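Long-range contact in dihydropteroate synthase (PDB 2Y5S), which probably catalyses the condensation of para-aminobenzoate with 6-hydroxymethyl-7,8-dihydropterin diphosphate to form 7,8-dihydropteroate, the precursor of folates: residues B[231-236]-B[270-275]. Numbering follows the deposited sequence.
Sequences GMSRKS and RVHDVA. With 78H (7,8-dihydropteroate), chain P; EDO (1,2-ethanediol), chain S.
Gly231, which follows strand 229-230, lies beside Arg270 of strand 268-271, their CA atoms 4.7 Å apart and the two chains running roughly the same way, about 30° apart. Beyond them the direct pairing of backbones gives way to a water that accepts from Met232 N and donates to Arg270 O. Residues 232-235 then fold into a type II turn, closed by Lys235 N to Met232 O. Ser233 suits the junction because its small hydroxyl can both give and take: OG lies anti to the backbone N (chi1 179°), where it receives His272 N at 3.1 Å and pairs with His272 ND1 at 2.7 Å, meeting the imidazole at its edge. Two bonds to one oxygen thus fix how the ring is turned. Arg234 CD lies over the face of that ring, 4.0 Å from the His272 centroid in a CH-pi contact, while the guanidinium, nearly parallel to the imidazole, has His272 CB over one face. Its NH2 reaches Asp273 OD1 at 2.8 Å on the syn side, a salt bridge between planes turned 56° apart; NE to OD2 is weak. Both segments lie toward the C-terminal ends of parallel strands in a TIM barrel, where such folds carry their active site, and here they flank bound 7,8-dihydropteroate. Lacking a side chain, Gly231 leaves room for the pterin O4. Lys235, extended beyond CG, lays its methylenes along the aminobenzoate ring and sends NZ to O4 (2.7 Å) and to Gly231 O (2.8 Å), which it meets from above the carbonyl plane. Over the pterin lies the Arg270 guanidinium, one face on N8, while its NE forms a salt bridge with Asp64. Ser236 N donates to the product carboxylate O23 at 2.9 Å.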
ATOM      1  N   GLY B 231     -12.239   4.171   7.597  1.00 15.37           N
ATOM      2  CA  GLY B 231     -11.344   4.108   8.740  1.00 15.39           C
ATOM      3  C   GLY B 231     -11.016   2.669   9.099  1.00 16.32           C
ATOM      4  O   GLY B 231     -11.849   1.967   9.669  1.00 17.16           O
ATOM      5  N   MET B 232      -9.794   2.234   8.783  1.00 15.87           N
ATOM      6  CA  MET B 232      -9.342   0.881   9.130  1.00 16.29           C
ATOM      7  C   MET B 232      -8.090   0.839   9.981  1.00 16.67           C
ATOM      8  O   MET B 232      -7.624  -0.241  10.339  1.00 16.45           O
ATOM      9  CB  MET B 232      -9.107   0.122   7.838  1.00 17.21           C
ATOM     10  CG  MET B 232     -10.405  -0.104   7.109  1.00 17.77           C
ATOM     11  SD  MET B 232     -10.132  -0.786   5.503  1.00 24.07           S
ATOM     12  CE  MET B 232      -9.695   0.705   4.674  1.00 14.48           C
ATOM     13  N   SER B 233      -7.573   2.024  10.323  1.00 16.40           N
ATOM     14  CA  SER B 233      -6.249   2.174  10.919  1.00 16.97           C
ATOM     15  C   SER B 233      -6.087   1.396  12.229  1.00 18.51           C
ATOM     16  O   SER B 233      -6.836   1.607  13.176  1.00 18.51           O
ATOM     17  CB  SER B 233      -5.950   3.655  11.129  1.00 16.83           C
ATOM     18  OG  SER B 233      -4.675   3.858  11.731  1.00 17.76           O
ATOM     19  N   ARG B 234      -5.095   0.506  12.254  1.00 18.63           N
ATOM     20  CA  ARG B 234      -4.757  -0.316  13.414  1.00 20.93           C
ATOM     21  C   ARG B 234      -5.845  -1.283  13.885  1.00 21.06           C
ATOM     22  O   ARG B 234      -5.745  -1.832  14.969  1.00 22.27           O
ATOM     23  CB  ARG B 234      -4.258   0.562  14.577  1.00 22.01           C
ATOM     24  CG  ARG B 234      -3.089   1.436  14.162  1.00 23.79           C
ATOM     25  CD  ARG B 234      -2.525   2.204  15.333  1.00 28.24           C
ATOM     26  NE  ARG B 234      -1.248   2.834  15.000  1.00 31.14           N
ATOM     27  CZ  ARG B 234      -0.647   3.733  15.777  1.00 34.18           C
ATOM     28  NH1 ARG B 234      -1.217   4.126  16.921  1.00 33.80           N
ATOM     29  NH2 ARG B 234       0.515   4.260  15.404  1.00 34.86           N
ATOM     30  N   LYS B 235      -6.841  -1.546  13.046  1.00 20.56           N
ATOM     31  CA  LYS B 235      -8.018  -2.272  13.500  1.00 20.53           C
ATOM     32  C   LYS B 235      -7.819  -3.787  13.465  1.00 21.32           C
ATOM     33  O   LYS B 235      -6.888  -4.294  12.840  1.00 20.71           O
ATOM     34  CB  LYS B 235      -9.240  -1.856  12.698  1.00 20.12           C
ATOM     35  CG  LYS B 235      -9.756  -0.444  13.040  1.00 19.84           C
ATOM     36  CD  LYS B 235     -11.150  -0.205  12.473  1.00 19.96           C
ATOM     37  CE  LYS B 235     -11.697   1.162  12.888  1.00 20.74           C
ATOM     38  NZ  LYS B 235     -12.966   1.464  12.178  1.00 20.39           N
ATOM     39  N   SER B 236      -8.708  -4.489  14.157  1.00 21.58           N
ATOM     40  CA  SER B 236      -8.668  -5.938  14.282  1.00 22.67           C
ATOM     41  C   SER B 236      -8.688  -6.667  12.964  1.00 21.20           C
ATOM     42  O   SER B 236      -8.053  -7.715  12.850  1.00 21.92           O
ATOM     43  CB  SER B 236      -9.837  -6.424  15.128  1.00 23.69           C
ATOM     44  OG  SER B 236      -9.601  -6.041  16.458  1.00 27.41           O
ATOM     45  N   ARG B 270      -9.100   7.785   7.318  1.00 15.27           N
ATOM     46  CA  ARG B 270      -8.935   8.186   8.700  1.00 15.24           C
ATOM     47  C   ARG B 270      -7.840   7.333   9.299  1.00 14.73           C
ATOM     48  O   ARG B 270      -7.972   6.121   9.373  1.00 14.90           O
ATOM     49  CB  ARG B 270     -10.253   7.975   9.456  1.00 15.42           C
ATOM     50  CG  ARG B 270     -10.265   8.388  10.897  1.00 17.51           C
ATOM     51  CD  ARG B 270     -11.695   8.253  11.462  1.00 18.93           C
ATOM     52  NE  ARG B 270     -11.730   8.663  12.858  1.00 19.44           N
ATOM     53  CZ  ARG B 270     -11.379   7.890  13.884  1.00 22.19           C
ATOM     54  NH1 ARG B 270     -10.977   6.641  13.685  1.00 23.30           N
ATOM     55  NH2 ARG B 270     -11.430   8.378  15.126  1.00 24.77           N
ATOM     56  N   VAL B 271      -6.749   7.954   9.722  1.00 14.75           N
ATOM     57  CA  VAL B 271      -5.558   7.198  10.091  1.00 14.29           C
ATOM     58  C   VAL B 271      -4.844   7.738  11.319  1.00 15.47           C
ATOM     59  O   VAL B 271      -4.958   8.927  11.669  1.00 15.36           O
ATOM     60  CB  VAL B 271      -4.568   7.166   8.911  1.00 14.44           C
ATOM     61  CG1 VAL B 271      -5.266   6.653   7.636  1.00 14.22           C
ATOM     62  CG2 VAL B 271      -3.960   8.577   8.665  1.00 14.17           C
ATOM     63  N   HIS B 272      -4.102   6.847  11.963  1.00 15.98           N
ATOM     64  CA  HIS B 272      -3.202   7.218  13.048  1.00 18.08           C
ATOM     65  C   HIS B 272      -1.867   7.660  12.489  1.00 18.51           C
ATOM     66  O   HIS B 272      -1.273   8.613  12.974  1.00 19.17           O
ATOM     67  CB  HIS B 272      -2.960   6.022  13.962  1.00 19.12           C
ATOM     68  CG  HIS B 272      -4.173   5.587  14.719  1.00 20.28           C
ATOM     69  ND1 HIS B 272      -4.987   4.564  14.289  1.00 20.16           N
ATOM     70  CD2 HIS B 272      -4.702   6.035  15.884  1.00 21.21           C
ATOM     71  CE1 HIS B 272      -5.975   4.404  15.157  1.00 21.61           C
ATOM     72  NE2 HIS B 272      -5.821   5.282  16.135  1.00 21.60           N
ATOM     73  N   ASP B 273      -1.403   6.952  11.460  1.00 18.06           N
ATOM     74  CA  ASP B 273      -0.032   7.112  10.966  1.00 18.59           C
ATOM     75  C   ASP B 273      -0.010   8.022   9.751  1.00 17.78           C
ATOM     76  O   ASP B 273      -0.062   7.562   8.617  1.00 18.41           O
ATOM     77  CB  ASP B 273       0.566   5.738  10.679  1.00 18.16           C
ATOM     78  CG  ASP B 273       0.472   4.834  11.861  1.00 19.62           C
ATOM     79  OD1 ASP B 273       1.293   5.028  12.779  1.00 20.09           O
ATOM     80  OD2 ASP B 273      -0.458   3.982  11.914  1.00 20.60           O
ATOM     81  N   VAL B 274       0.053   9.323  10.003  1.00 18.10           N
ATOM     82  CA  VAL B 274      -0.210  10.302   8.963  1.00 17.77           C
ATOM     83  C   VAL B 274       0.922  10.370   7.930  1.00 18.35           C
ATOM     84  O   VAL B 274       0.656  10.278   6.737  1.00 17.71           O
ATOM     85  CB  VAL B 274      -0.456  11.697   9.556  1.00 18.10           C
ATOM     86  CG1 VAL B 274      -0.576  12.744   8.427  1.00 17.58           C
ATOM     87  CG2 VAL B 274      -1.704  11.658  10.429  1.00 17.48           C
ATOM     88  N   ALA B 275       2.167  10.519   8.388  1.00 19.36           N
ATOM     89  CA  ALA B 275       3.311  10.604   7.468  1.00 20.06           C
ATOM     90  C   ALA B 275       3.367   9.400   6.534  1.00 19.50           C
ATOM     91  O   ALA B 275       3.633   9.545   5.321  1.00 20.62           O
ATOM     92  CB  ALA B 275       4.655  10.726   8.240  1.00 20.55           C
TER
HETATM   93  O4  78H P1293     -14.047   3.730  11.172  1.00 34.32           O
HETATM   94  C4  78H P1293     -14.436   4.777  11.692  1.00 33.75           C
HETATM   95  C5  78H P1293     -14.234   5.050  13.061  1.00 33.81           C
HETATM   96  N3  78H P1293     -15.121   5.723  10.913  1.00 33.09           N
HETATM   97  C9  78H P1293     -14.736   6.269  13.572  1.00 32.47           C
HETATM   98  N5  78H P1293     -13.535   4.196  13.852  1.00 30.96           N
HETATM   99  C2  78H P1293     -15.624   6.923  11.502  1.00 32.73           C
HETATM  100  N8  78H P1293     -14.563   6.598  14.909  1.00 31.24           N
HETATM  101  N1  78H P1293     -15.399   7.158  12.804  1.00 31.27           N
HETATM  102  C6  78H P1293     -13.379   4.444  15.167  1.00 33.66           C
HETATM  103  N2  78H P1293     -16.315   7.810  10.768  1.00 27.86           N
HETATM  104  C7  78H P1293     -14.050   5.623  15.878  1.00 31.82           C
HETATM  105  C10 78H P1293     -12.544   3.531  16.019  1.00 34.51           C
HETATM  106  N11 78H P1293     -13.342   2.387  16.474  1.00 36.12           N
HETATM  107  C15 78H P1293     -12.850   1.164  16.324  1.00 35.01           C
HETATM  108  C16 78H P1293     -13.613   0.157  15.742  1.00 33.81           C
HETATM  109  C17 78H P1293     -11.540   0.919  16.737  1.00 34.81           C
HETATM  110  C18 78H P1293     -13.074  -1.108  15.590  1.00 33.62           C
HETATM  111  C19 78H P1293     -10.999  -0.350  16.583  1.00 34.77           C
HETATM  112  C20 78H P1293     -11.768  -1.363  16.014  1.00 34.01           C
HETATM  113  C21 78H P1293     -11.162  -2.755  15.813  1.00 32.75           C
HETATM  114  O22 78H P1293     -11.776  -3.509  15.054  1.00 32.52           O
HETATM  115  O23 78H P1293     -10.039  -3.016  16.298  1.00 34.41           O
HETATM  116  C1  EDO S1296      -6.740   0.649  17.715  1.00 58.14           C
HETATM  117  O1  EDO S1296      -7.108  -0.731  17.726  1.00 58.08           O
HETATM  118  C2  EDO S1296      -7.701   1.418  16.821  1.00 57.62           C
HETATM  119  O2  EDO S1296      -8.013   2.677  17.422  1.00 58.10           O
HETATM  120  O   HOH W   1      -7.794   3.917   7.543  1.00 13.95           O
HETATM  121  O   HOH W   2      -2.307   4.363  10.398  1.00  8.94           O